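Local coordinates for putative immunoglobulin-blocking virulence protein (Mycoplasma mycoides subsp. capri, PDB 7ADK) that probably binds host immunoglobulins and, together with a partner lipoprotein, blocks their action as a virulence factor, at residues E223-L231 with F277-W286; V203-F214 with A241-Y249. All blocks are in the same frame, centred on the assembly; numbering follows the deposited sequence.

Interaction 1: residues E223-L231 with F277-W286; sequences ELNDILSSL and FQTKNQEYIW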
loop_
_atom_site.group_PDB
_atom_site.type_symbol
_atom_site.label_atom_id
_atom_site.label_comp_id
_atom_site.label_asym_id
_atom_site.label_seq_id
_atom_site.Cartn_x
_atom_site.Cartn_y
_atom_site.Cartn_z
ATOM N N GLU A 223 -28.144 -48.659 12.020
ATOM C CA GLU A 223 -28.523 -48.355 13.405
ATOM C C GLU A 223 -28.423 -46.864 13.756
ATOM O O GLU A 223 -27.765 -46.090 13.068
ATOM C CB GLU A 223 -27.667 -49.196 14.375
ATOM C CG GLU A 223 -26.185 -48.790 14.515
ATOM C CD GLU A 223 -25.356 -48.898 13.226
ATOM O OE1 GLU A 223 -25.634 -49.789 12.393
ATOM O OE2 GLU A 223 -24.424 -48.092 13.028
ATOM N N LEU A 224 -29.079 -46.422 14.836
ATOM C CA LEU A 224 -29.266 -44.992 15.148
ATOM C C LEU A 224 -27.962 -44.184 15.270
ATOM O O LEU A 224 -27.935 -42.996 14.962
ATOM C CB LEU A 224 -30.128 -44.897 16.422
ATOM C CG LEU A 224 -30.620 -43.472 16.741
ATOM C CD1 LEU A 224 -32.049 -43.503 17.259
ATOM C CD2 LEU A 224 -29.767 -42.801 17.814
ATOM N N ASN A 225 -26.860 -44.818 15.671
ATOM C CA ASN A 225 -25.556 -44.175 15.831
ATOM C C ASN A 225 -24.878 -43.783 14.501
ATOM O O ASN A 225 -23.791 -43.212 14.523
ATOM C CB ASN A 225 -24.655 -45.038 16.724
ATOM C CG ASN A 225 -25.362 -45.459 17.995
ATOM O OD1 ASN A 225 -25.960 -46.521 18.062
ATOM N ND2 ASN A 225 -25.382 -44.629 19.003
ATOM N N ASP A 226 -25.513 -43.990 13.342
ATOM C CA ASP A 226 -25.107 -43.350 12.078
ATOM C C ASP A 226 -25.312 -41.814 12.086
ATOM O O ASP A 226 -24.787 -41.119 11.227
ATOM C CB ASP A 226 -25.723 -44.053 10.854
ATOM C CG ASP A 226 -27.222 -43.854 10.605
ATOM O OD1 ASP A 226 -27.850 -42.968 11.215
ATOM O OD2 ASP A 226 -27.776 -44.566 9.745
ATOM N N ILE A 227 -25.972 -41.281 13.122
ATOM C CA ILE A 227 -25.889 -39.876 13.556
ATOM C C ILE A 227 -24.432 -39.378 13.576
ATOM O O ILE A 227 -24.181 -38.226 13.211
ATOM C CB ILE A 227 -26.573 -39.753 14.942
ATOM C CG1 ILE A 227 -28.109 -39.720 14.835
ATOM C CG2 ILE A 227 -26.096 -38.566 15.774
ATOM C CD1 ILE A 227 -28.723 -38.414 14.333
ATOM N N LEU A 228 -23.468 -40.245 13.902
ATOM C CA LEU A 228 -22.041 -39.925 13.852
ATOM C C LEU A 228 -21.552 -39.500 12.449
ATOM O O LEU A 228 -20.758 -38.569 12.331
ATOM C CB LEU A 228 -21.281 -41.144 14.396
ATOM C CG LEU A 228 -19.758 -40.975 14.530
ATOM C CD1 LEU A 228 -19.254 -41.783 15.713
ATOM C CD2 LEU A 228 -19.003 -41.480 13.300
ATOM N N SER A 229 -22.043 -40.133 11.379
ATOM C CA SER A 229 -21.711 -39.791 9.989
ATOM C C SER A 229 -22.385 -38.499 9.510
ATOM O O SER A 229 -21.768 -37.734 8.777
ATOM C CB SER A 229 -22.048 -40.951 9.054
ATOM O OG SER A 229 -21.322 -42.115 9.400
ATOM N N SER A 230 -23.593 -38.162 9.984
ATOM C CA SER A 230 -24.202 -36.840 9.740
ATOM C C SER A 230 -23.393 -35.708 10.386
ATOM O O SER A 230 -23.158 -34.708 9.720
ATOM C CB SER A 230 -25.655 -36.782 10.200
ATOM O OG SER A 230 -26.523 -37.367 9.315
ATOM N N LEU A 231 -22.878 -35.884 11.611
ATOM C CA LEU A 231 -21.959 -34.920 12.241
ATOM C C LEU A 231 -20.623 -34.798 11.481
ATOM O O LEU A 231 -20.088 -33.711 11.298
ATOM C CB LEU A 231 -21.717 -35.327 13.703
ATOM C CG LEU A 231 -20.873 -34.314 14.501
ATOM C CD1 LEU A 231 -21.712 -33.133 14.961
ATOM C CD2 LEU A 231 -20.225 -34.956 15.718
ATOM N N PHE A 277 -27.334 -38.881 23.839
ATOM C CA PHE A 277 -26.542 -38.211 22.796
ATOM C C PHE A 277 -25.194 -37.688 23.302
ATOM O O PHE A 277 -25.077 -37.121 24.387
ATOM C CB PHE A 277 -27.348 -37.104 22.118
ATOM C CG PHE A 277 -28.384 -37.636 21.161
ATOM C CD1 PHE A 277 -27.973 -38.233 19.955
ATOM C CD2 PHE A 277 -29.750 -37.548 21.462
ATOM C CE1 PHE A 277 -28.925 -38.733 19.053
ATOM C CE2 PHE A 277 -30.701 -38.036 20.551
ATOM C CZ PHE A 277 -30.290 -38.629 19.349
ATOM N N GLN A 278 -24.163 -37.888 22.481
ATOM C CA GLN A 278 -22.756 -37.615 22.826
ATOM C C GLN A 278 -22.294 -36.159 22.611
ATOM O O GLN A 278 -21.230 -35.774 23.095
ATOM C CB GLN A 278 -21.841 -38.562 22.025
ATOM C CG GLN A 278 -21.903 -40.028 22.479
ATOM C CD GLN A 278 -23.242 -40.704 22.217
ATOM O OE1 GLN A 278 -23.822 -40.598 21.148
ATOM N NE2 GLN A 278 -23.814 -41.379 23.178
ATOM N N THR A 279 -23.043 -35.354 21.857
ATOM C CA THR A 279 -22.693 -33.976 21.473
ATOM C C THR A 279 -23.986 -33.207 21.231
ATOM O O THR A 279 -24.938 -33.809 20.743
ATOM C CB THR A 279 -21.865 -33.962 20.172
ATOM O OG1 THR A 279 -20.783 -34.864 20.180
ATOM C CG2 THR A 279 -21.269 -32.610 19.819
ATOM N N LYS A 280 -24.035 -31.887 21.456
ATOM C CA LYS A 280 -25.253 -31.100 21.198
ATOM C C LYS A 280 -25.718 -31.186 19.755
ATOM O O LYS A 280 -26.869 -31.511 19.522
ATOM C CB LYS A 280 -25.076 -29.645 21.653
ATOM C CG LYS A 280 -25.000 -29.458 23.173
ATOM C CD LYS A 280 -26.256 -29.919 23.936
ATOM C CE LYS A 280 -26.197 -31.379 24.399
ATOM N NZ LYS A 280 -27.410 -31.786 25.106
ATOM N N ASN A 281 -24.825 -31.013 18.774
ATOM C CA ASN A 281 -25.153 -31.138 17.342
ATOM C C ASN A 281 -25.725 -32.518 16.974
ATOM O O ASN A 281 -26.725 -32.567 16.273
ATOM C CB ASN A 281 -23.934 -30.785 16.462
ATOM C CG ASN A 281 -23.655 -29.290 16.341
ATOM O OD1 ASN A 281 -24.534 -28.450 16.418
ATOM N ND2 ASN A 281 -22.421 -28.903 16.139
ATOM N N GLN A 282 -25.151 -33.623 17.466
ATOM C CA GLN A 282 -25.685 -34.982 17.256
ATOM C C GLN A 282 -27.123 -35.132 17.774
ATOM O O GLN A 282 -27.940 -35.752 17.107
ATOM C CB GLN A 282 -24.786 -36.029 17.938
ATOM C CG GLN A 282 -23.424 -36.134 17.256
ATOM C CD GLN A 282 -22.593 -37.321 17.741
ATOM O OE1 GLN A 282 -22.888 -38.470 17.461
ATOM N NE2 GLN A 282 -21.509 -37.121 18.455
ATOM N N GLU A 283 -27.447 -34.530 18.918
ATOM C CA GLU A 283 -28.829 -34.325 19.354
ATOM C C GLU A 283 -29.656 -33.523 18.346
ATOM O O GLU A 283 -30.618 -34.047 17.794
ATOM C CB GLU A 283 -28.843 -33.744 20.784
ATOM C CG GLU A 283 -30.125 -33.082 21.321
ATOM C CD GLU A 283 -31.419 -33.901 21.371
ATOM O OE1 GLU A 283 -31.540 -34.971 20.742
ATOM O OE2 GLU A 283 -32.353 -33.427 22.055
ATOM N N TYR A 284 -29.353 -32.256 18.070
ATOM C CA TYR A 284 -30.402 -31.413 17.489
ATOM C C TYR A 284 -30.498 -31.574 15.953
ATOM O O TYR A 284 -31.544 -31.305 15.373
ATOM C CB TYR A 284 -30.431 -30.068 18.246
ATOM C CG TYR A 284 -29.546 -28.874 17.946
ATOM C CD1 TYR A 284 -28.174 -28.936 18.210
ATOM C CD2 TYR A 284 -30.145 -27.612 18.118
ATOM C CE1 TYR A 284 -27.380 -27.792 18.407
ATOM C CE2 TYR A 284 -29.390 -26.457 18.366
ATOM C CZ TYR A 284 -27.993 -26.534 18.480
ATOM O OH TYR A 284 -27.259 -25.421 18.711
ATOM N N ILE A 285 -29.529 -32.269 15.328
ATOM C CA ILE A 285 -29.671 -32.982 14.037
ATOM C C ILE A 285 -30.835 -33.992 14.052
ATOM O O ILE A 285 -31.597 -34.106 13.091
ATOM C CB ILE A 285 -28.337 -33.692 13.658
ATOM C CG1 ILE A 285 -27.308 -32.652 13.164
ATOM C CG2 ILE A 285 -28.499 -34.781 12.585
ATOM C CD1 ILE A 285 -25.891 -33.177 12.927
ATOM N N TRP A 286 -31.004 -34.745 15.138
ATOM C CA TRP A 286 -32.081 -35.717 15.284
ATOM C C TRP A 286 -33.443 -35.043 15.488
ATOM O O TRP A 286 -34.470 -35.686 15.277
ATOM C CB TRP A 286 -31.713 -36.732 16.382
ATOM C CG TRP A 286 -32.610 -37.915 16.557
ATOM C CD1 TRP A 286 -32.558 -39.070 15.862
ATOM C CD2 TRP A 286 -33.698 -38.087 17.507
ATOM N NE1 TRP A 286 -33.605 -39.882 16.235
ATOM C CE2 TRP A 286 -34.368 -39.305 17.214
ATOM C CE3 TRP A 286 -34.169 -37.352 18.611
ATOM C CZ2 TRP A 286 -35.517 -39.710 17.899
ATOM C CZ3 TRP A 286 -35.270 -37.797 19.361
ATOM C CH2 TRP A 286 -35.974 -38.946 18.981
#
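Ile227 and Leu231, one helical turn apart, both pack along the Gln282 side chain, Ile227 from CB to OE1 and Leu231 from CG to NE2. The CG2 branch of Ile227 rests on Gln282 CB at 3.6 Å, while its other branch reaches further along the helix: Ile227 CD1 meets Ile285 CG2 at 4.0 Å and approaches the indole of Trp286 at the edge. Leu231 crosses both Asn281 and Gln282 at about a right angle. Its CG lies opposite the backbone N (chi1 -175°), which spreads the fork over the start of the second helix, Leu231 CD1 on Asn281 CB at 3.6 Å and CD2 against the Gln282 amide, 3.7 Å from NE2. Leu224, in the 3-10 turn before the helix, adds CD1 to Trp286 NE1 at 4.1 Å, and Phe277 CE1 meets Leu224 CD2 and Ile227 CG2. This is a steep helix-helix crossing: the short axes of 227-231 and 280-286 run at 107° to each other and come within 9.5 Å, held by side-chain packing with no hydrogen bond across. What positions the Gln282 amide is a bond from NE2 to Thr279 OG1 (2.9 Å), the hydroxyl lying 18° out of the amide plane, at the N-cap residue. Phe277 CZ sits over one face of the Trp286 indole, toward the rim, and Lys263 makes a cation-pi contact with that tryptophan. At the helix start, Lys280 forms a salt bridge with Asp349 of the lipoprotein chain.

Interaction 2: residues V203-F214 with A241-Y249; sequences VGLFNNSIFNVF and AFQNTLERY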
loop_
_atom_site.group_PDB
_atom_site.type_symbol
_atom_site.label_atom_id
_atom_site.label_comp_id
_atom_site.label_asym_id
_atom_site.label_seq_id
_atom_site.Cartn_x
_atom_site.Cartn_y
_atom_site.Cartn_z
ATOM N N VAL A 203 -34.621 -24.870 -1.650
ATOM C CA VAL A 203 -34.132 -24.201 -0.427
ATOM C C VAL A 203 -35.257 -23.872 0.573
ATOM O O VAL A 203 -35.096 -22.981 1.398
ATOM C CB VAL A 203 -33.220 -22.985 -0.727
ATOM C CG1 VAL A 203 -31.869 -23.393 -1.294
ATOM C CG2 VAL A 203 -33.836 -21.963 -1.664
ATOM N N GLY A 204 -36.382 -24.591 0.542
ATOM C CA GLY A 204 -37.465 -24.476 1.529
ATOM C C GLY A 204 -37.156 -25.192 2.841
ATOM O O GLY A 204 -36.198 -25.953 2.932
ATOM N N LEU A 205 -37.952 -24.981 3.890
ATOM C CA LEU A 205 -37.635 -25.513 5.224
ATOM C C LEU A 205 -37.530 -27.043 5.300
ATOM O O LEU A 205 -36.682 -27.539 6.032
ATOM C CB LEU A 205 -38.647 -25.003 6.260
ATOM C CG LEU A 205 -38.312 -23.595 6.757
ATOM C CD1 LEU A 205 -39.532 -22.927 7.378
ATOM C CD2 LEU A 205 -37.203 -23.658 7.798
ATOM N N PHE A 206 -38.329 -27.793 4.543
ATOM C CA PHE A 206 -38.278 -29.260 4.506
ATOM C C PHE A 206 -37.996 -29.781 3.102
ATOM O O PHE A 206 -38.350 -30.910 2.763
ATOM C CB PHE A 206 -39.533 -29.875 5.137
ATOM C CG PHE A 206 -39.847 -29.353 6.518
ATOM C CD1 PHE A 206 -38.858 -29.324 7.511
ATOM C CD2 PHE A 206 -41.109 -28.822 6.796
ATOM C CE1 PHE A 206 -39.113 -28.747 8.758
ATOM C CE2 PHE A 206 -41.365 -28.240 8.040
ATOM C CZ PHE A 206 -40.368 -28.193 9.020
ATOM N N ASN A 207 -37.340 -28.958 2.287
ATOM C CA ASN A 207 -36.769 -29.335 1.004
ATOM C C ASN A 207 -35.556 -28.441 0.695
ATOM O O ASN A 207 -35.687 -27.411 0.039
ATOM C CB ASN A 207 -37.842 -29.272 -0.077
ATOM C CG ASN A 207 -37.346 -29.662 -1.435
ATOM O OD1 ASN A 207 -36.400 -30.306 -1.619
ATOM N ND2 ASN A 207 -37.947 -29.305 -2.423
ATOM N N ASN A 208 -34.388 -28.814 1.210
ATOM C CA ASN A 208 -33.134 -28.093 1.019
ATOM C C ASN A 208 -31.935 -29.034 1.108
ATOM O O ASN A 208 -32.037 -30.139 1.615
ATOM C CB ASN A 208 -33.011 -26.909 1.994
ATOM C CG ASN A 208 -32.870 -27.304 3.446
ATOM O OD1 ASN A 208 -31.861 -27.848 3.861
ATOM N ND2 ASN A 208 -33.858 -27.026 4.252
ATOM N N SER A 209 -30.782 -28.597 0.629
ATOM C CA SER A 209 -29.592 -29.430 0.475
ATOM C C SER A 209 -29.121 -30.128 1.760
ATOM O O SER A 209 -28.813 -31.318 1.714
ATOM C CB SER A 209 -28.491 -28.587 -0.155
ATOM O OG SER A 209 -27.351 -29.338 -0.438
ATOM N N ILE A 210 -29.125 -29.473 2.930
ATOM C CA ILE A 210 -28.717 -30.107 4.202
ATOM C C ILE A 210 -29.801 -31.063 4.715
ATOM O O ILE A 210 -29.522 -32.225 5.010
ATOM C CB ILE A 210 -28.294 -29.034 5.237
ATOM C CG1 ILE A 210 -26.898 -28.451 4.909
ATOM C CG2 ILE A 210 -28.332 -29.499 6.685
ATOM C CD1 ILE A 210 -25.701 -29.387 5.053
ATOM N N PHE A 211 -31.056 -30.623 4.742
ATOM C CA PHE A 211 -32.194 -31.441 5.156
ATOM C C PHE A 211 -32.346 -32.722 4.316
ATOM O O PHE A 211 -32.614 -33.796 4.851
ATOM C CB PHE A 211 -33.447 -30.568 5.088
ATOM C CG PHE A 211 -34.684 -31.219 5.647
ATOM C CD1 PHE A 211 -35.503 -32.014 4.825
ATOM C CD2 PHE A 211 -35.029 -31.020 6.991
ATOM C CE1 PHE A 211 -36.655 -32.612 5.350
ATOM C CE2 PHE A 211 -36.177 -31.628 7.512
ATOM C CZ PHE A 211 -36.988 -32.426 6.696
ATOM N N ASN A 212 -32.099 -32.643 3.008
ATOM C CA ASN A 212 -32.159 -33.778 2.087
ATOM C C ASN A 212 -30.970 -34.742 2.238
ATOM O O ASN A 212 -31.132 -35.945 2.047
ATOM C CB ASN A 212 -32.262 -33.255 0.649
ATOM C CG ASN A 212 -33.496 -32.442 0.352
ATOM O OD1 ASN A 212 -34.364 -32.246 1.163
ATOM N ND2 ASN A 212 -33.639 -31.985 -0.854
ATOM N N VAL A 213 -29.789 -34.251 2.599
ATOM C CA VAL A 213 -28.626 -35.090 2.908
ATOM C C VAL A 213 -28.797 -35.811 4.246
ATOM O O VAL A 213 -28.398 -36.969 4.365
ATOM C CB VAL A 213 -27.341 -34.251 2.862
ATOM C CG1 VAL A 213 -26.114 -34.936 3.455
ATOM C CG2 VAL A 213 -27.005 -33.943 1.413
ATOM N N PHE A 214 -29.445 -35.192 5.236
ATOM C CA PHE A 214 -29.790 -35.886 6.475
ATOM C C PHE A 214 -30.939 -36.880 6.294
ATOM O O PHE A 214 -30.818 -38.010 6.764
ATOM C CB PHE A 214 -30.048 -34.885 7.602
ATOM C CG PHE A 214 -28.860 -34.057 8.078
ATOM C CD1 PHE A 214 -27.538 -34.297 7.650
ATOM C CD2 PHE A 214 -29.091 -33.008 8.982
ATOM C CE1 PHE A 214 -26.479 -33.503 8.110
ATOM C CE2 PHE A 214 -28.029 -32.208 9.435
ATOM C CZ PHE A 214 -26.724 -32.455 9.002
ATOM N N ALA A 241 -22.529 -24.494 5.595
ATOM C CA ALA A 241 -23.880 -24.799 5.113
ATOM C C ALA A 241 -24.792 -25.312 6.240
ATOM O O ALA A 241 -25.901 -24.820 6.449
ATOM C CB ALA A 241 -23.769 -25.760 3.950
ATOM N N PHE A 242 -24.309 -26.260 7.037
ATOM C CA PHE A 242 -24.776 -26.374 8.412
ATOM C C PHE A 242 -24.254 -25.145 9.187
ATOM O O PHE A 242 -23.357 -24.454 8.714
ATOM C CB PHE A 242 -24.314 -27.714 8.969
ATOM C CG PHE A 242 -24.906 -28.070 10.312
ATOM C CD1 PHE A 242 -24.177 -27.827 11.487
ATOM C CD2 PHE A 242 -26.169 -28.679 10.391
ATOM C CE1 PHE A 242 -24.698 -28.217 12.726
ATOM C CE2 PHE A 242 -26.687 -29.066 11.635
ATOM C CZ PHE A 242 -25.942 -28.850 12.799
ATOM N N GLN A 243 -24.826 -24.786 10.335
ATOM C CA GLN A 243 -24.561 -23.468 10.953
ATOM C C GLN A 243 -24.879 -22.270 10.019
ATOM O O GLN A 243 -24.329 -21.175 10.145
ATOM C CB GLN A 243 -23.138 -23.434 11.552
ATOM C CG GLN A 243 -23.006 -22.489 12.750
ATOM C CD GLN A 243 -23.649 -23.067 14.001
ATOM O OE1 GLN A 243 -23.234 -24.087 14.528
ATOM N NE2 GLN A 243 -24.671 -22.460 14.539
ATOM N N ASN A 244 -25.777 -22.496 9.057
ATOM C CA ASN A 244 -26.393 -21.492 8.194
ATOM C C ASN A 244 -27.850 -21.899 7.920
ATOM O O ASN A 244 -28.774 -21.120 8.129
ATOM C CB ASN A 244 -25.536 -21.361 6.924
ATOM C CG ASN A 244 -25.942 -20.256 5.969
ATOM O OD1 ASN A 244 -27.040 -19.731 5.993
ATOM N ND2 ASN A 244 -25.061 -19.863 5.093
ATOM N N THR A 245 -28.070 -23.169 7.569
ATOM C CA THR A 245 -29.390 -23.827 7.603
ATOM C C THR A 245 -29.859 -24.177 9.016
ATOM O O THR A 245 -31.043 -24.079 9.288
ATOM C CB THR A 245 -29.411 -25.115 6.777
ATOM O OG1 THR A 245 -28.357 -25.952 7.170
ATOM C CG2 THR A 245 -29.298 -24.865 5.289
ATOM N N LEU A 246 -28.971 -24.537 9.952
ATOM C CA LEU A 246 -29.318 -24.860 11.350
ATOM C C LEU A 246 -30.143 -23.752 12.014
ATOM O O LEU A 246 -31.156 -24.048 12.641
ATOM C CB LEU A 246 -28.032 -25.162 12.147
ATOM C CG LEU A 246 -28.186 -25.342 13.673
ATOM C CD1 LEU A 246 -29.113 -26.482 14.065
ATOM C CD2 LEU A 246 -26.845 -25.596 14.316
ATOM N N GLU A 247 -29.766 -22.496 11.808
ATOM C CA GLU A 247 -30.423 -21.320 12.368
ATOM C C GLU A 247 -31.920 -21.254 12.034
ATOM O O GLU A 247 -32.710 -20.775 12.848
ATOM C CB GLU A 247 -29.724 -20.052 11.859
ATOM C CG GLU A 247 -28.440 -19.642 12.599
ATOM C CD GLU A 247 -27.252 -20.616 12.557
ATOM O OE1 GLU A 247 -27.205 -21.514 11.695
ATOM O OE2 GLU A 247 -26.346 -20.474 13.403
ATOM N N ARG A 248 -32.340 -21.775 10.877
ATOM C CA ARG A 248 -33.727 -21.727 10.405
ATOM C C ARG A 248 -34.690 -22.576 11.232
ATOM O O ARG A 248 -35.891 -22.340 11.222
ATOM C CB ARG A 248 -33.782 -22.185 8.952
ATOM C CG ARG A 248 -32.884 -21.377 8.011
ATOM C CD ARG A 248 -32.986 -21.911 6.590
ATOM N NE ARG A 248 -34.339 -21.739 6.062
ATOM C CZ ARG A 248 -34.783 -22.116 4.890
ATOM N NH1 ARG A 248 -34.071 -22.786 4.053
ATOM N NH2 ARG A 248 -35.972 -21.777 4.548
ATOM N N TYR A 249 -34.161 -23.553 11.956
ATOM C CA TYR A 249 -34.885 -24.384 12.917
ATOM C C TYR A 249 -34.581 -24.007 14.372
ATOM O O TYR A 249 -35.428 -24.207 15.232
ATOM C CB TYR A 249 -34.546 -25.857 12.668
ATOM C CG TYR A 249 -34.515 -26.284 11.215
ATOM C CD1 TYR A 249 -35.684 -26.712 10.561
ATOM C CD2 TYR A 249 -33.301 -26.221 10.512
ATOM C CE1 TYR A 249 -35.640 -27.040 9.194
ATOM C CE2 TYR A 249 -33.253 -26.557 9.151
ATOM C CZ TYR A 249 -34.426 -26.947 8.485
ATOM O OH TYR A 249 -34.373 -27.236 7.167
#
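Three hydrogen bonds join the two segments, all of them at one end of the contact. Arg248 NH1 donates to Val203 O (2.9 Å); the oxygen lies close to the guanidinium plane, but the nitrogen stands 44° above the carbonyl plane. Arg248 NE is taken by Ala318 O, so the guanidinium also reaches towards strand 318-320. Tyr249 OH gives its hydrogen to Leu205 O at 2.6 Å, in the carbonyl plane, and in turn accepts from Asn208 ND2 at 3.0 Å, nearly in the plane of that amide. The same ND2 donates to Gly204 O (2.9 Å), an oxygen that also closes the type I turn 204-207. Asn208 is the N-cap of helix 209-218: chi1 of 67° sets its amide between the backbone N and carbonyl carbon, and OD1 accepts from Phe211 N at 3.0 Å.

Van der Waals contacts make up the rest. Leu205 crosses Arg248 at a slant, its CA over one face of the guanidinium, and Phe206 CE1 passes the Tyr249 ring at CE1, 3.9 Å away. At the far end Ile210 packs over Thr245, CG2 to OG1 at 3.6 Å, while that hydroxyl donates to Ala241 O. Phe214 and Phe242 cross at about a right angle, Phe242 CD2 reaching the edge of the Phe214 ring.

With one bond given and one received, the Tyr249 hydroxyl probably has its rotation fixed, and Asn208, using both amide atoms, couples the turn, the helix start and the tyrosine in one network.

The two contacts have centres about 16 Å apart, on the same side of the chain's centre. Their segments alternate along the sequence, 203-214, 223-231, 241-249 and 277-286, on helices 209-218, 227-235, 247-253 and 280-288. They meet directly: Phe214 of interaction 2 packs on Ser230 and Ile285 of interaction 1, and Phe242 on Asn281 and Ile285. Interaction 1 has no hydrogen bond between its segments, its van der Waals contacts including the Gln282 amide, whereas interaction 2 adds a polar network. The alternating segments and the two phenylalanines thus knit these helices into one continuous core, which the lipoprotein chain touches on the interaction 1 side; no other chain touches the segments of interaction 2.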